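PDB 7D6V: fumarate reductase iron-sulfur subunit from Mycolicibacterium smegmatis, which carries three iron-sulfur clusters in the mycobacterial succinate dehydrogenase Sdh1 and probably passes electrons along them from subunit A toward the quinone. Local coordinates for residues T45-N53 and M98-S106; A2-V10 and H21-D29. One frame throughout, in Å; residues are numbered along the deposited sequence.

In the fold
Two contacts from the 2Fe-2S end of the subunit illustrate how differently a regular hairpin and a loop set against two short strands are held together. Interaction 2 joins the two strands of the N-terminal hairpin in regular antiparallel register, with one face buried against helix 33-43 and the other largely exposed. Interaction 1 is a buried contact in which irregular segments meet, and side chains gripping backbone atoms replace most of the regular pairing. The two follow one another along the chain, yet they touch: L48 and L101 pack on V10, and T45 on Y23. Helix 33-43 receives side chains from both, while interaction 1 runs on to the cluster ligand pocket at N53.

Interaction 1. Residues T45-N53 and M98-S106; sequences TPDLAVRWN and MRDLVTDVS
R51, in segment 45-53, reaches across to the backbone of T103 in segment 98-106 and grips one oxygen with two nitrogens. The guanidinium meets it end-on: NH1 of R51 lies 3.1 Å from O of T103, and NH2 of R51 lies 3.0 Å from the same O. Both bonds are bent, and the oxygen sits somewhat out of the guanidinium plane. With CG anti to the backbone N (chi1 -172°) and a bend at chi3, the arginine reaches over V102, whose CG1 lies over the centre of one guanidinium face. CG2 of V105 and SD of M98 approach the same group obliquely.

A second polar group is D100, whose OD2 accepts from the backbone N of A49 at 2.9 Å through its anti lone pair. A49 also accepts through its O from N of L101, but that bond is weak. D47 and R99 form a salt bridge whose hydrogen bond is also weak, OD2 of D47 to NH2 of R99 being 3.4 Å, with the two side chains crossing at about a right angle.

Apolar contact centres on A49, whose CB meets CG2 of V102 at 3.7 Å, while CD1 of L48 rests on CB of D100. M98 and R99 both face V102 in a classic beta bulge, their backbone N atoms sharing its O.

F530 of subunit A packs on A49 and V102, placing this 2Fe-2S domain contact beside the neighbouring subunit. Within the chain, L48 and V50 lean on I37 of helix 33-43, and OD1 of D100 forms a salt bridge with R12 of strand 4-14.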
loop_
_atom_site.group_PDB
_atom_site.type_symbol
_atom_site.label_atom_id
_atom_site.label_comp_id
_atom_site.label_asym_id
_atom_site.label_seq_id
_atom_site.Cartn_x
_atom_site.Cartn_y
_atom_site.Cartn_z
ATOM N N THR B 45 20.597 18.035 -10.159
ATOM C CA THR B 45 21.231 17.195 -9.144
ATOM C C THR B 45 21.095 15.731 -9.543
ATOM O O THR B 45 20.226 15.015 -9.025
ATOM C CB THR B 45 20.620 17.431 -7.765
ATOM O OG1 THR B 45 19.267 16.962 -7.754
ATOM C CG2 THR B 45 20.638 18.905 -7.417
ATOM N N PRO B 46 21.945 15.248 -10.452
ATOM C CA PRO B 46 21.827 13.850 -10.897
ATOM C C PRO B 46 22.029 12.830 -9.789
ATOM O O PRO B 46 21.459 11.735 -9.856
ATOM C CB PRO B 46 22.918 13.731 -11.972
ATOM C CG PRO B 46 23.338 15.125 -12.283
ATOM C CD PRO B 46 23.095 15.929 -11.062
ATOM N N ASP B 47 22.824 13.156 -8.769
ATOM C CA ASP B 47 23.187 12.220 -7.713
ATOM C C ASP B 47 22.366 12.413 -6.442
ATOM O O ASP B 47 22.795 11.990 -5.366
ATOM C CB ASP B 47 24.675 12.342 -7.394
ATOM C CG ASP B 47 25.088 13.764 -7.104
ATOM O OD1 ASP B 47 24.350 14.688 -7.501
ATOM O OD2 ASP B 47 26.138 13.962 -6.462
ATOM N N LEU B 48 21.199 13.043 -6.538
ATOM C CA LEU B 48 20.357 13.273 -5.372
ATOM C C LEU B 48 19.631 11.992 -4.973
ATOM O O LEU B 48 19.007 11.337 -5.809
ATOM C CB LEU B 48 19.349 14.384 -5.657
ATOM C CG LEU B 48 18.209 14.563 -4.659
ATOM C CD1 LEU B 48 18.704 15.289 -3.435
ATOM C CD2 LEU B 48 17.074 15.325 -5.308
ATOM N N ALA B 49 19.692 11.659 -3.685
ATOM C CA ALA B 49 19.169 10.398 -3.171
ATOM C C ALA B 49 17.676 10.505 -2.869
ATOM O O ALA B 49 17.256 11.397 -2.129
ATOM C CB ALA B 49 19.940 10.015 -1.909
ATOM N N VAL B 50 16.869 9.598 -3.436
ATOM C CA VAL B 50 15.412 9.735 -3.350
ATOM C C VAL B 50 14.713 8.481 -2.826
ATOM O O VAL B 50 13.981 8.550 -1.834
ATOM C CB VAL B 50 14.819 10.139 -4.710
ATOM C CG1 VAL B 50 13.317 10.300 -4.601
ATOM C CG2 VAL B 50 15.439 11.425 -5.186
ATOM N N ARG B 51 14.924 7.336 -3.482
ATOM C CA ARG B 51 14.260 6.068 -3.145
ATOM C C ARG B 51 12.739 6.140 -3.335
ATOM O O ARG B 51 11.961 6.211 -2.387
ATOM C CB ARG B 51 14.587 5.603 -1.722
ATOM C CG ARG B 51 14.065 4.202 -1.450
ATOM C CD ARG B 51 13.810 3.938 0.015
ATOM N NE ARG B 51 14.973 3.351 0.667
ATOM C CZ ARG B 51 15.284 3.533 1.944
ATOM N NH1 ARG B 51 14.512 4.282 2.717
ATOM N NH2 ARG B 51 16.364 2.962 2.449
ATOM N N TRP B 52 12.338 6.159 -4.600
ATOM C CA TRP B 52 10.958 5.917 -4.995
ATOM C C TRP B 52 10.873 4.594 -5.748
ATOM O O TRP B 52 11.869 4.108 -6.291
ATOM C CB TRP B 52 10.439 7.040 -5.896
ATOM C CG TRP B 52 11.167 7.097 -7.197
ATOM C CD1 TRP B 52 12.465 7.450 -7.394
ATOM C CD2 TRP B 52 10.641 6.767 -8.485
ATOM N NE1 TRP B 52 12.781 7.367 -8.724
ATOM C CE2 TRP B 52 11.676 6.951 -9.417
ATOM C CE3 TRP B 52 9.393 6.338 -8.940
ATOM C CZ2 TRP B 52 11.502 6.725 -10.777
ATOM C CZ3 TRP B 52 9.223 6.112 -10.288
ATOM C CH2 TRP B 52 10.270 6.306 -11.191
ATOM N N ASN B 53 9.689 3.993 -5.766
ATOM C CA ASN B 53 9.572 2.812 -6.619
ATOM C C ASN B 53 8.378 2.830 -7.563
ATOM O O ASN B 53 8.521 2.454 -8.726
ATOM C CB ASN B 53 9.503 1.539 -5.766
ATOM C CG ASN B 53 9.647 0.279 -6.595
ATOM O OD1 ASN B 53 10.177 0.311 -7.701
ATOM N ND2 ASN B 53 9.163 -0.834 -6.065
ATOM N N MET B 98 20.782 7.683 5.535
ATOM C CA MET B 98 21.754 7.120 4.603
ATOM C C MET B 98 22.391 8.221 3.768
ATOM O O MET B 98 23.605 8.440 3.822
ATOM C CB MET B 98 21.083 6.086 3.697
ATOM C CG MET B 98 20.926 4.710 4.306
ATOM S SD MET B 98 19.935 3.635 3.257
ATOM C CE MET B 98 20.090 2.079 4.121
ATOM N N ARG B 99 21.576 8.930 2.997
ATOM C CA ARG B 99 22.025 10.080 2.234
ATOM C C ARG B 99 20.850 11.051 2.157
ATOM O O ARG B 99 19.942 10.995 2.991
ATOM C CB ARG B 99 22.578 9.640 0.870
ATOM C CG ARG B 99 23.691 10.533 0.369
ATOM C CD ARG B 99 23.975 10.314 -1.090
ATOM N NE ARG B 99 24.780 11.397 -1.638
ATOM C CZ ARG B 99 24.833 11.704 -2.927
ATOM N NH1 ARG B 99 24.131 11.003 -3.804
ATOM N NH2 ARG B 99 25.589 12.711 -3.336
ATOM N N ASP B 100 20.852 11.917 1.142
ATOM C CA ASP B 100 20.046 13.135 1.132
ATOM C C ASP B 100 18.616 12.947 1.636
ATOM O O ASP B 100 18.227 13.531 2.650
ATOM C CB ASP B 100 20.037 13.708 -0.286
ATOM C CG ASP B 100 21.406 13.694 -0.925
ATOM O OD1 ASP B 100 22.348 14.254 -0.331
ATOM O OD2 ASP B 100 21.547 13.116 -2.019
ATOM N N LEU B 101 17.820 12.124 0.959
ATOM C CA LEU B 101 16.436 11.909 1.369
ATOM C C LEU B 101 16.160 10.465 1.758
ATOM O O LEU B 101 14.997 10.096 1.943
ATOM C CB LEU B 101 15.471 12.339 0.263
ATOM C CG LEU B 101 15.448 13.822 -0.110
ATOM C CD1 LEU B 101 14.405 14.078 -1.178
ATOM C CD2 LEU B 101 15.197 14.688 1.108
ATOM N N VAL B 102 17.195 9.644 1.891
ATOM C CA VAL B 102 17.059 8.219 2.154
ATOM C C VAL B 102 17.528 7.943 3.573
ATOM O O VAL B 102 18.613 8.381 3.970
ATOM C CB VAL B 102 17.858 7.390 1.135
ATOM C CG1 VAL B 102 17.633 5.914 1.354
ATOM C CG2 VAL B 102 17.463 7.781 -0.262
ATOM N N THR B 103 16.711 7.226 4.336
ATOM C CA THR B 103 17.053 6.838 5.692
ATOM C C THR B 103 17.181 5.324 5.778
ATOM O O THR B 103 16.711 4.588 4.909
ATOM C CB THR B 103 16.009 7.330 6.704
ATOM O OG1 THR B 103 14.697 6.984 6.248
ATOM C CG2 THR B 103 16.103 8.831 6.870
ATOM N N ASP B 104 17.836 4.869 6.842
ATOM C CA ASP B 104 18.013 3.442 7.095
ATOM C C ASP B 104 16.783 2.939 7.838
ATOM O O ASP B 104 16.730 2.934 9.068
ATOM C CB ASP B 104 19.290 3.192 7.883
ATOM C CG ASP B 104 19.599 1.720 8.040
ATOM O OD1 ASP B 104 20.086 1.327 9.119
ATOM O OD2 ASP B 104 19.351 0.954 7.088
ATOM N N VAL B 105 15.774 2.521 7.082
ATOM C CA VAL B 105 14.564 1.935 7.676
ATOM C C VAL B 105 14.825 0.436 7.771
ATOM O O VAL B 105 14.378 -0.374 6.957
ATOM C CB VAL B 105 13.301 2.281 6.880
ATOM C CG1 VAL B 105 12.930 3.732 7.097
ATOM C CG2 VAL B 105 13.514 2.035 5.395
ATOM N N SER B 106 15.555 0.055 8.812
ATOM C CA SER B 106 15.810 -1.344 9.120
ATOM C C SER B 106 15.406 -1.721 10.531
ATOM O O SER B 106 15.260 -2.915 10.813
ATOM C CB SER B 106 17.293 -1.681 8.910
ATOM O OG SER B 106 18.080 -1.221 9.991
#

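Interaction 2. Residues A2-V10 and H21-D29; sequences ATYDAKLRV and HDYTVEVND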
loop_
_atom_site.group_PDB
_atom_site.type_symbol
_atom_site.label_atom_id
_atom_site.label_comp_id
_atom_site.label_asym_id
_atom_site.label_seq_id
_atom_site.Cartn_x
_atom_site.Cartn_y
_atom_site.Cartn_z
ATOM N N ALA B 2 -1.033 27.470 -14.806
ATOM C CA ALA B 2 -0.131 28.357 -14.083
ATOM C C ALA B 2 1.205 27.679 -13.818
ATOM O O ALA B 2 1.428 27.124 -12.743
ATOM C CB ALA B 2 -0.763 28.808 -12.779
ATOM N N THR B 3 2.088 27.723 -14.811
ATOM C CA THR B 3 3.442 27.209 -14.673
ATOM C C THR B 3 4.339 28.304 -14.115
ATOM O O THR B 3 4.419 29.398 -14.679
ATOM C CB THR B 3 3.976 26.719 -16.019
ATOM O OG1 THR B 3 3.135 25.668 -16.511
ATOM C CG2 THR B 3 5.387 26.203 -15.881
ATOM N N TYR B 4 5.008 28.006 -13.004
ATOM C CA TYR B 4 5.836 28.977 -12.308
ATOM C C TYR B 4 7.114 28.293 -11.846
ATOM O O TYR B 4 7.298 27.086 -12.021
ATOM C CB TYR B 4 5.088 29.599 -11.124
ATOM C CG TYR B 4 4.736 28.613 -10.035
ATOM C CD1 TYR B 4 5.439 28.590 -8.842
ATOM C CD2 TYR B 4 3.704 27.706 -10.200
ATOM C CE1 TYR B 4 5.126 27.691 -7.848
ATOM C CE2 TYR B 4 3.385 26.804 -9.212
ATOM C CZ TYR B 4 4.097 26.803 -8.037
ATOM O OH TYR B 4 3.777 25.906 -7.047
ATOM N N ASP B 5 8.000 29.079 -11.246
ATOM C CA ASP B 5 9.263 28.593 -10.703
ATOM C C ASP B 5 9.151 28.604 -9.184
ATOM O O ASP B 5 8.982 29.667 -8.579
ATOM C CB ASP B 5 10.427 29.456 -11.182
ATOM C CG ASP B 5 10.943 29.036 -12.545
ATOM O OD1 ASP B 5 10.891 27.831 -12.861
ATOM O OD2 ASP B 5 11.404 29.914 -13.302
ATOM N N ALA B 6 9.241 27.428 -8.575
ATOM C CA ALA B 6 9.094 27.293 -7.135
ATOM C C ALA B 6 10.450 27.331 -6.443
ATOM O O ALA B 6 11.502 27.182 -7.066
ATOM C CB ALA B 6 8.373 25.994 -6.784
ATOM N N LYS B 7 10.408 27.537 -5.130
ATOM C CA LYS B 7 11.597 27.537 -4.285
ATOM C C LYS B 7 11.558 26.308 -3.385
ATOM O O LYS B 7 10.726 26.223 -2.474
ATOM C CB LYS B 7 11.685 28.822 -3.464
ATOM C CG LYS B 7 11.854 30.075 -4.308
ATOM C CD LYS B 7 12.005 31.316 -3.449
ATOM C CE LYS B 7 10.700 31.676 -2.755
ATOM N NZ LYS B 7 9.644 32.089 -3.712
ATOM N N LEU B 8 12.448 25.360 -3.658
ATOM C CA LEU B 8 12.672 24.199 -2.813
ATOM C C LEU B 8 13.886 24.430 -1.924
ATOM O O LEU B 8 14.770 25.231 -2.233
ATOM C CB LEU B 8 12.880 22.942 -3.658
ATOM C CG LEU B 8 11.702 22.439 -4.485
ATOM C CD1 LEU B 8 12.141 21.277 -5.353
ATOM C CD2 LEU B 8 10.558 22.029 -3.584
ATOM N N ARG B 9 13.911 23.723 -0.797
ATOM C CA ARG B 9 14.983 23.854 0.179
ATOM C C ARG B 9 15.388 22.448 0.642
ATOM O O ARG B 9 15.333 22.097 1.815
ATOM C CB ARG B 9 14.569 24.796 1.311
ATOM C CG ARG B 9 15.672 25.091 2.302
ATOM C CD ARG B 9 15.256 26.047 3.413
ATOM N NE ARG B 9 14.260 25.495 4.321
ATOM C CZ ARG B 9 13.636 26.206 5.253
ATOM N NH1 ARG B 9 13.915 27.492 5.394
ATOM N NH2 ARG B 9 12.743 25.636 6.048
ATOM N N VAL B 10 15.735 21.595 -0.328
ATOM C CA VAL B 10 15.998 20.179 -0.083
ATOM C C VAL B 10 17.237 19.986 0.788
ATOM O O VAL B 10 18.253 20.673 0.622
ATOM C CB VAL B 10 16.152 19.448 -1.428
ATOM C CG1 VAL B 10 16.527 17.991 -1.224
ATOM C CG2 VAL B 10 14.880 19.568 -2.244
ATOM N N HIS B 21 19.626 23.012 1.067
ATOM C CA HIS B 21 20.116 23.682 -0.129
ATOM C C HIS B 21 18.945 24.265 -0.905
ATOM O O HIS B 21 17.881 23.649 -0.996
ATOM C CB HIS B 21 20.909 22.717 -1.013
ATOM C CG HIS B 21 22.303 22.467 -0.531
ATOM N ND1 HIS B 21 22.585 21.641 0.535
ATOM C CD2 HIS B 21 23.494 22.939 -0.966
ATOM C CE1 HIS B 21 23.889 21.613 0.735
ATOM N NE2 HIS B 21 24.465 22.392 -0.162
ATOM N N ASP B 22 19.152 25.446 -1.478
ATOM C CA ASP B 22 18.104 26.184 -2.171
ATOM C C ASP B 22 18.163 25.891 -3.665
ATOM O O ASP B 22 19.178 26.156 -4.314
ATOM C CB ASP B 22 18.244 27.684 -1.915
ATOM C CG ASP B 22 17.819 28.077 -0.516
ATOM O OD1 ASP B 22 16.925 27.413 0.045
ATOM O OD2 ASP B 22 18.375 29.052 0.025
ATOM N N TYR B 23 17.071 25.356 -4.207
ATOM C CA TYR B 23 16.946 25.074 -5.629
ATOM C C TYR B 23 15.686 25.729 -6.178
ATOM O O TYR B 23 14.685 25.868 -5.474
ATOM C CB TYR B 23 16.901 23.565 -5.898
ATOM C CG TYR B 23 18.109 22.811 -5.403
ATOM C CD1 TYR B 23 18.035 22.007 -4.277
ATOM C CD2 TYR B 23 19.322 22.900 -6.066
ATOM C CE1 TYR B 23 19.138 21.317 -3.824
ATOM C CE2 TYR B 23 20.424 22.216 -5.621
ATOM C CZ TYR B 23 20.329 21.424 -4.501
ATOM O OH TYR B 23 21.436 20.739 -4.059
ATOM N N THR B 24 15.744 26.132 -7.446
ATOM C CA THR B 24 14.605 26.721 -8.145
ATOM C C THR B 24 14.196 25.798 -9.284
ATOM O O THR B 24 14.981 25.564 -10.207
ATOM C CB THR B 24 14.943 28.112 -8.686
ATOM O OG1 THR B 24 15.335 28.965 -7.606
ATOM C CG2 THR B 24 13.738 28.716 -9.385
ATOM N N VAL B 25 12.968 25.284 -9.223
ATOM C CA VAL B 25 12.474 24.308 -10.186
ATOM C C VAL B 25 11.154 24.797 -10.765
ATOM O O VAL B 25 10.378 25.488 -10.101
ATOM C CB VAL B 25 12.300 22.909 -9.549
ATOM C CG1 VAL B 25 12.072 21.851 -10.615
ATOM C CG2 VAL B 25 13.503 22.552 -8.694
ATOM N N GLU B 26 10.905 24.427 -12.019
ATOM C CA GLU B 26 9.662 24.761 -12.697
ATOM C C GLU B 26 8.555 23.795 -12.290
ATOM O O GLU B 26 8.737 22.576 -12.337
ATOM C CB GLU B 26 9.873 24.721 -14.207
ATOM C CG GLU B 26 8.643 25.016 -15.027
ATOM C CD GLU B 26 8.650 24.282 -16.352
ATOM O OE1 GLU B 26 8.396 23.060 -16.354
ATOM O OE2 GLU B 26 8.911 24.925 -17.391
ATOM N N VAL B 27 7.407 24.340 -11.897
ATOM C CA VAL B 27 6.267 23.553 -11.440
ATOM C C VAL B 27 5.108 23.767 -12.401
ATOM O O VAL B 27 4.792 24.908 -12.752
ATOM C CB VAL B 27 5.860 23.925 -10.003
ATOM C CG1 VAL B 27 4.623 23.152 -9.581
ATOM C CG2 VAL B 27 6.999 23.650 -9.049
ATOM N N ASN B 28 4.486 22.675 -12.829
ATOM C CA ASN B 28 3.285 22.717 -13.648
ATOM C C ASN B 28 2.063 22.341 -12.817
ATOM O O ASN B 28 2.167 21.782 -11.725
ATOM C CB ASN B 28 3.413 21.781 -14.852
ATOM C CG ASN B 28 4.503 22.205 -15.806
ATOM O OD1 ASN B 28 4.327 23.134 -16.589
ATOM N ND2 ASN B 28 5.637 21.520 -15.751
ATOM N N ASP B 29 0.890 22.663 -13.355
ATOM C CA ASP B 29 -0.360 22.332 -12.683
ATOM C C ASP B 29 -0.571 20.822 -12.661
ATOM O O ASP B 29 -0.424 20.150 -13.684
ATOM C CB ASP B 29 -1.532 23.014 -13.381
ATOM C CG ASP B 29 -1.604 24.497 -13.090
ATOM O OD1 ASP B 29 -1.669 24.872 -11.902
ATOM O OD2 ASP B 29 -1.596 25.290 -14.054
#
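Y4 to L8 pair with V27 to Y23 as antiparallel strands whose axes approach to 4.4 Å and whose directions differ by 139°, well short of exactly antiparallel. The hydrogen-bonded pairs Y4-V27, A6-V25 and L8-Y23 each exchange two backbone bonds, of which V27 N to Y4 O is nearly straight (175° at the hydrogen). Between them, CA-H groups of D5 and T24 lean on O of V25 and O of A6.

On the face carrying Y4, A6, L8, V10, Y23, V25 and V27 the contact is apolar. The Y4 ring lies alongside V27, whose CB makes a CH-pi contact over one ring face, offset toward the rim and 4.2 Å from the centroid. A chi1 of 64° puts CG of Y4 between its backbone N and carbonyl carbon, which turns the ring to V27. CG1 of V27 lies against the Y4 ring, and CG2 of V27 turns to A6, the following residue on this face of strand 4-14, meeting CB of A6 at 3.5 Å. CD1 of L8 touches CG2 of V25 at 3.8 Å, and CB of V10 approaches the edge of the Y23 ring.

The opposite face is more polar and more exposed: aliphatic CG of R9 runs beside OD1 of D22, and CB of D5 touches CG2 of T24. Just beyond the strands, OG1 of T3 donates to OD1 of N28 at 2.8 Å, the donor tilted from the amide carbonyl plane. ND2 of N28 bonds OE1 of E26 and also E31.

L8, V25 and V27 cover I36 of helix 33-43, the helix that packs on the sheet of this beta-grasp 2Fe-2S domain. Across strand 4-14 from its hairpin partner, K7 and R9 share backbone bonds with V87, making 4-14 the central strand between 17-27 and 86-87.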